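Local coordinates for protein 3-hydroxyacyl-CoA dehydrogenase type-2 (Mycobacterium avium, PDB 3PPI) that probably catalyses the NAD-dependent oxidation of 3-hydroxyacyl-CoA thioesters to 3-oxoacyl-CoA, as a member of the short-chain dehydrogenase/reductase family, at residues Arg105-Ala110 with Arg166-Thr172; Gly102-Tyr106 with Ser154-Glu159. All blocks are in the same frame, centred on the assembly; numbering follows the deposited sequence.

How the interactions relate
Interaction 1 is the buried one: neighbouring parallel strands 103-109 and 167-172 joined mostly by backbone hydrogen bonds, its centre about 8 Å from that of the chain. Interaction 2, only partly buried and with exposed residues at its rim, starts from the same strand but lies near its N-terminal end, about 19 Å from the chain centre, where arginine side chains bond carbonyls at the end of helix 130-156 and just beyond it. The two share Arg105 and Tyr106, and their centres are about 11 Å apart. They also meet directly, Arg166 NE lying 2.8 Å from Ala158 O. Since helix 130-156 connects the two strands, both contacts belong to one beta-alpha-beta unit.

Interaction 1. Residues Arg105-Ala110 with Arg166-Thr172; sequences RYAVVA and RGALVLT
Val109 is held by Val170 and Thr172 together. Val109 N donates to Val170 O at 2.8 Å, and Thr172 OG1 donates to Val109 O at 2.7 Å. That hydroxyl stands 39° above the carbonyl plane; the first torsion of Thr172 sets OG1 beside its own backbone N and turned to the facing strand. Further back, Val170 N bonds Ala107 O (3.0 Å) and Ala168 N bonds Arg105 O, whereas Ala107 N to Ala168 O is weak at 3.4 Å. At the N-terminal end Arg105 runs its extended chain past the carbonyl of Arg166, and Arg105 NH1 donates to Arg166 O at 2.9 Å. This oxygen lies only 8° out of the guanidinium plane; the same guanidinium also donates to Glu159 O. Packing follows the strand pairing on both faces. Tyr106 sets ring atom CD1 4.0 Å from Ala168 CB, and Val108 and Val170 lie side by side; helix 249-261 packs on this face. On the other, Ala107 CB meets the CD2 branch of Leu169 at 3.8 Å, and Val109 CG2 touches Leu171 CD2. An angle of 2° between strand directions confirms the parallel pairing of two central strands in the Rossmann-type sheet of the short-chain dehydrogenase/reductase fold, strand 103-109 lying between 31-36 and 167-172.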
loop_
_atom_site.group_PDB
_atom_site.type_symbol
_atom_site.label_atom_id
_atom_site.label_comp_id
_atom_site.label_asym_id
_atom_site.label_seq_id
_atom_site.Cartn_x
_atom_site.Cartn_y
_atom_site.Cartn_z
ATOM N N ARG A 105 9.830 -29.648 1.550
ATOM C CA ARG A 105 8.625 -28.929 1.935
ATOM C C ARG A 105 8.758 -27.402 1.892
ATOM O O ARG A 105 7.754 -26.712 1.967
ATOM C CB ARG A 105 8.170 -29.385 3.316
ATOM C CG ARG A 105 7.709 -30.841 3.360
ATOM C CD ARG A 105 7.073 -31.161 4.732
ATOM N NE ARG A 105 6.567 -32.529 4.806
ATOM C CZ ARG A 105 5.370 -32.949 4.385
ATOM N NH1 ARG A 105 4.483 -32.117 3.851
ATOM N NH2 ARG A 105 5.052 -34.233 4.509
ATOM N N TYR A 106 9.981 -26.893 1.733
ATOM C CA TYR A 106 10.272 -25.476 1.894
ATOM C C TYR A 106 11.303 -24.961 0.903
ATOM O O TYR A 106 12.230 -25.669 0.543
ATOM C CB TYR A 106 10.818 -25.238 3.294
ATOM C CG TYR A 106 9.921 -25.742 4.395
ATOM C CD1 TYR A 106 8.761 -25.065 4.715
ATOM C CD2 TYR A 106 10.220 -26.906 5.096
ATOM C CE1 TYR A 106 7.925 -25.506 5.714
ATOM C CE2 TYR A 106 9.386 -27.367 6.102
ATOM C CZ TYR A 106 8.235 -26.654 6.405
ATOM O OH TYR A 106 7.382 -27.067 7.379
ATOM N N ALA A 107 11.151 -23.710 0.482
ATOM C CA ALA A 107 12.189 -23.041 -0.288
ATOM C C ALA A 107 12.251 -21.579 0.128
ATOM O O ALA A 107 11.225 -20.976 0.455
ATOM C CB ALA A 107 11.924 -23.169 -1.783
ATOM N N VAL A 108 13.464 -21.028 0.143
ATOM C CA VAL A 108 13.665 -19.603 0.307
ATOM C C VAL A 108 14.412 -19.130 -0.939
ATOM O O VAL A 108 15.515 -19.586 -1.208
ATOM C CB VAL A 108 14.450 -19.276 1.620
ATOM C CG1 VAL A 108 14.622 -17.786 1.763
ATOM C CG2 VAL A 108 13.725 -19.888 2.867
ATOM N N VAL A 109 13.790 -18.243 -1.712
ATOM C CA VAL A 109 14.343 -17.771 -2.983
ATOM C C VAL A 109 15.106 -16.484 -2.693
ATOM O O VAL A 109 14.521 -15.409 -2.617
ATOM C CB VAL A 109 13.224 -17.552 -4.017
ATOM C CG1 VAL A 109 13.801 -17.218 -5.387
ATOM C CG2 VAL A 109 12.334 -18.775 -4.100
ATOM N N ALA A 110 16.409 -16.596 -2.485
ATOM C CA ALA A 110 17.184 -15.494 -1.928
ATOM C C ALA A 110 18.384 -15.104 -2.772
ATOM O O ALA A 110 19.289 -14.460 -2.263
ATOM C CB ALA A 110 17.638 -15.843 -0.496
ATOM N N ARG A 166 1.178 -28.629 3.476
ATOM C CA ARG A 166 2.246 -29.406 2.836
ATOM C C ARG A 166 3.610 -28.715 2.916
ATOM O O ARG A 166 4.639 -29.387 2.957
ATOM C CB ARG A 166 1.909 -29.716 1.383
ATOM C CG ARG A 166 0.776 -30.723 1.201
ATOM C CD ARG A 166 0.558 -31.063 -0.273
ATOM N NE ARG A 166 -0.455 -32.104 -0.430
ATOM C CZ ARG A 166 -1.768 -31.912 -0.333
ATOM N NH1 ARG A 166 -2.276 -30.709 -0.102
ATOM N NH2 ARG A 166 -2.592 -32.937 -0.468
ATOM N N GLY A 167 3.622 -27.385 2.932
ATOM C CA GLY A 167 4.877 -26.644 2.969
ATOM C C GLY A 167 4.707 -25.144 2.827
ATOM O O GLY A 167 3.597 -24.622 2.968
ATOM N N ALA A 168 5.809 -24.459 2.539
ATOM C CA ALA A 168 5.823 -23.001 2.483
ATOM C C ALA A 168 6.999 -22.477 1.687
ATOM O O ALA A 168 8.084 -23.071 1.698
ATOM C CB ALA A 168 5.840 -22.402 3.900
ATOM N N LEU A 169 6.765 -21.363 0.998
ATOM C CA LEU A 169 7.779 -20.674 0.219
ATOM C C LEU A 169 7.979 -19.275 0.792
ATOM O O LEU A 169 7.027 -18.657 1.253
ATOM C CB LEU A 169 7.355 -20.531 -1.235
ATOM C CG LEU A 169 6.981 -21.783 -2.010
ATOM C CD1 LEU A 169 6.539 -21.398 -3.446
ATOM C CD2 LEU A 169 8.118 -22.779 -1.993
ATOM N N VAL A 170 9.229 -18.815 0.763
ATOM C CA VAL A 170 9.597 -17.450 1.053
ATOM C C VAL A 170 10.314 -16.923 -0.179
ATOM O O VAL A 170 11.328 -17.479 -0.592
ATOM C CB VAL A 170 10.518 -17.345 2.282
ATOM C CG1 VAL A 170 10.963 -15.904 2.534
ATOM C CG2 VAL A 170 9.782 -17.887 3.510
ATOM N N LEU A 171 9.752 -15.875 -0.776
ATOM C CA LEU A 171 10.393 -15.173 -1.877
ATOM C C LEU A 171 11.096 -13.928 -1.313
ATOM O O LEU A 171 10.772 -13.464 -0.203
ATOM C CB LEU A 171 9.363 -14.777 -2.921
ATOM C CG LEU A 171 8.229 -15.772 -3.253
ATOM C CD1 LEU A 171 7.285 -15.163 -4.306
ATOM C CD2 LEU A 171 8.792 -17.108 -3.723
ATOM N N THR A 172 12.059 -13.395 -2.058
ATOM C CA THR A 172 12.761 -12.190 -1.649
ATOM C C THR A 172 12.514 -11.077 -2.672
ATOM O O THR A 172 12.821 -11.207 -3.864
ATOM C CB THR A 172 14.263 -12.413 -1.456
ATOM O OG1 THR A 172 14.496 -13.548 -0.611
ATOM C CG2 THR A 172 14.917 -11.168 -0.815
#

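Interaction 2. Residues Gly102-Tyr106 with Ser154-Glu159; sequences GRLRY and SIAAAE
Arg103 reaches the C-terminal end of helix 130-156 and Arg105 the loop just beyond it, within a beta-alpha-beta crossover of the Rossmann-type fold: after strand 103-109 the chain leaves the sheet, passes through this helix packed against it, and returns as strand 167-172. The tightly packed part is Ile155, whose CD1 lies 3.5 Å from Arg105 O while CG1 rests near Leu104 O. CG1 of Ile155 lies beside its backbone N and carries CD1 onto the strand backbone. Leu104 adds a looser apolar approach, its CG 4.3 Å from Ile155 CG1; its side chain also packs against helix 88-98.

On the solvent side, polar bonds replace this packing. Arg103, partly exposed, bends at chi2 (39°) and brings its guanidinium over Ala158, whose CB sits 3.8 Å above the centre of one face. Arg103 NH2 donates to Ser154 O at 2.7 Å, the oxygen lying 21° out of the guanidinium plane. Ala157 N reaches the same oxygen from the opposite face of its carbonyl plane; these two bonds, with a weak third from Arg103 NH1, converge on an acceptor at the helix end. Arg103 NH1 also makes weak bonds to Ser154 OG and Leu104 O. Negative potential at the helix C-terminus would probably favour the cation there. Ala157 and Glu159 are exposed, and the Glu159 carboxylate leads away. Buried Arg105 reaches outward to the backbone of Glu159 end-on, Arg105 NH1 and NH2 both 2.8 Å from Glu159 O, which lies just 6° out of the guanidinium plane.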
loop_
_atom_site.group_PDB
_atom_site.type_symbol
_atom_site.label_atom_id
_atom_site.label_comp_id
_atom_site.label_asym_id
_atom_site.label_seq_id
_atom_site.Cartn_x
_atom_site.Cartn_y
_atom_site.Cartn_z
ATOM N N GLY A 102 15.405 -35.645 2.741
ATOM C CA GLY A 102 14.139 -35.559 3.473
ATOM C C GLY A 102 13.056 -35.281 2.453
ATOM O O GLY A 102 13.327 -35.346 1.263
ATOM N N ARG A 103 11.834 -34.984 2.893
ATOM C CA ARG A 103 10.801 -34.598 1.947
ATOM C C ARG A 103 10.873 -33.077 1.759
ATOM O O ARG A 103 10.810 -32.322 2.720
ATOM C CB ARG A 103 9.389 -35.043 2.390
ATOM C CG ARG A 103 8.271 -34.813 1.306
ATOM C CD ARG A 103 8.829 -35.138 -0.102
ATOM N NE ARG A 103 7.889 -35.280 -1.220
ATOM C CZ ARG A 103 7.642 -34.354 -2.155
ATOM N NH1 ARG A 103 8.206 -33.139 -2.115
ATOM N NH2 ARG A 103 6.789 -34.644 -3.144
ATOM N N LEU A 104 11.037 -32.641 0.514
ATOM C CA LEU A 104 11.095 -31.217 0.211
ATOM C C LEU A 104 9.781 -30.585 0.608
ATOM O O LEU A 104 8.732 -30.950 0.072
ATOM C CB LEU A 104 11.351 -30.990 -1.282
ATOM C CG LEU A 104 11.376 -29.538 -1.763
ATOM C CD1 LEU A 104 12.422 -28.716 -1.012
ATOM C CD2 LEU A 104 11.643 -29.521 -3.261
ATOM N N ARG A 105 9.830 -29.648 1.550
ATOM C CA ARG A 105 8.625 -28.929 1.935
ATOM C C ARG A 105 8.758 -27.402 1.892
ATOM O O ARG A 105 7.754 -26.712 1.967
ATOM C CB ARG A 105 8.170 -29.385 3.316
ATOM C CG ARG A 105 7.709 -30.841 3.360
ATOM C CD ARG A 105 7.073 -31.161 4.732
ATOM N NE ARG A 105 6.567 -32.529 4.806
ATOM C CZ ARG A 105 5.370 -32.949 4.385
ATOM N NH1 ARG A 105 4.483 -32.117 3.851
ATOM N NH2 ARG A 105 5.052 -34.233 4.509
ATOM N N TYR A 106 9.981 -26.893 1.733
ATOM C CA TYR A 106 10.272 -25.476 1.894
ATOM C C TYR A 106 11.303 -24.961 0.903
ATOM O O TYR A 106 12.230 -25.669 0.543
ATOM C CB TYR A 106 10.818 -25.238 3.294
ATOM C CG TYR A 106 9.921 -25.742 4.395
ATOM C CD1 TYR A 106 8.761 -25.065 4.715
ATOM C CD2 TYR A 106 10.220 -26.906 5.096
ATOM C CE1 TYR A 106 7.925 -25.506 5.714
ATOM C CE2 TYR A 106 9.386 -27.367 6.102
ATOM C CZ TYR A 106 8.235 -26.654 6.405
ATOM O OH TYR A 106 7.382 -27.067 7.379
ATOM N N SER A 154 6.591 -30.000 -6.656
ATOM C CA SER A 154 7.121 -31.084 -5.830
ATOM C C SER A 154 6.442 -31.145 -4.455
ATOM O O SER A 154 5.969 -32.204 -4.015
ATOM C CB SER A 154 8.626 -30.908 -5.659
ATOM O OG SER A 154 9.164 -31.958 -4.869
ATOM N N ILE A 155 6.370 -29.991 -3.792
ATOM C CA ILE A 155 5.760 -29.889 -2.471
ATOM C C ILE A 155 4.278 -30.278 -2.527
ATOM O O ILE A 155 3.773 -30.941 -1.627
ATOM C CB ILE A 155 5.901 -28.449 -1.885
ATOM C CG1 ILE A 155 7.375 -28.065 -1.731
ATOM C CG2 ILE A 155 5.180 -28.335 -0.530
ATOM C CD1 ILE A 155 7.614 -26.566 -1.506
ATOM N N ALA A 156 3.595 -29.891 -3.599
ATOM C CA ALA A 156 2.174 -30.215 -3.771
ATOM C C ALA A 156 1.908 -31.728 -3.813
ATOM O O ALA A 156 0.814 -32.167 -3.467
ATOM C CB ALA A 156 1.624 -29.548 -5.031
ATOM N N ALA A 157 2.907 -32.512 -4.215
ATOM C CA ALA A 157 2.786 -33.984 -4.226
ATOM C C ALA A 157 3.060 -34.648 -2.863
ATOM O O ALA A 157 2.824 -35.844 -2.707
ATOM C CB ALA A 157 3.697 -34.594 -5.313
ATOM N N ALA A 158 3.525 -33.880 -1.877
ATOM C CA ALA A 158 3.806 -34.424 -0.539
ATOM C C ALA A 158 2.513 -34.630 0.261
ATOM O O ALA A 158 1.465 -34.079 -0.080
ATOM C CB ALA A 158 4.726 -33.499 0.221
ATOM N N GLU A 159 2.591 -35.429 1.325
ATOM C CA GLU A 159 1.440 -35.616 2.207
ATOM C C GLU A 159 1.358 -34.425 3.135
ATOM O O GLU A 159 2.370 -34.000 3.672
ATOM C CB GLU A 159 1.541 -36.918 3.033
ATOM C CG GLU A 159 1.223 -38.207 2.245
ATOM C CD GLU A 159 -0.204 -38.220 1.678
ATOM O OE1 GLU A 159 -1.143 -37.768 2.382
ATOM O OE2 GLU A 159 -0.384 -38.674 0.524
#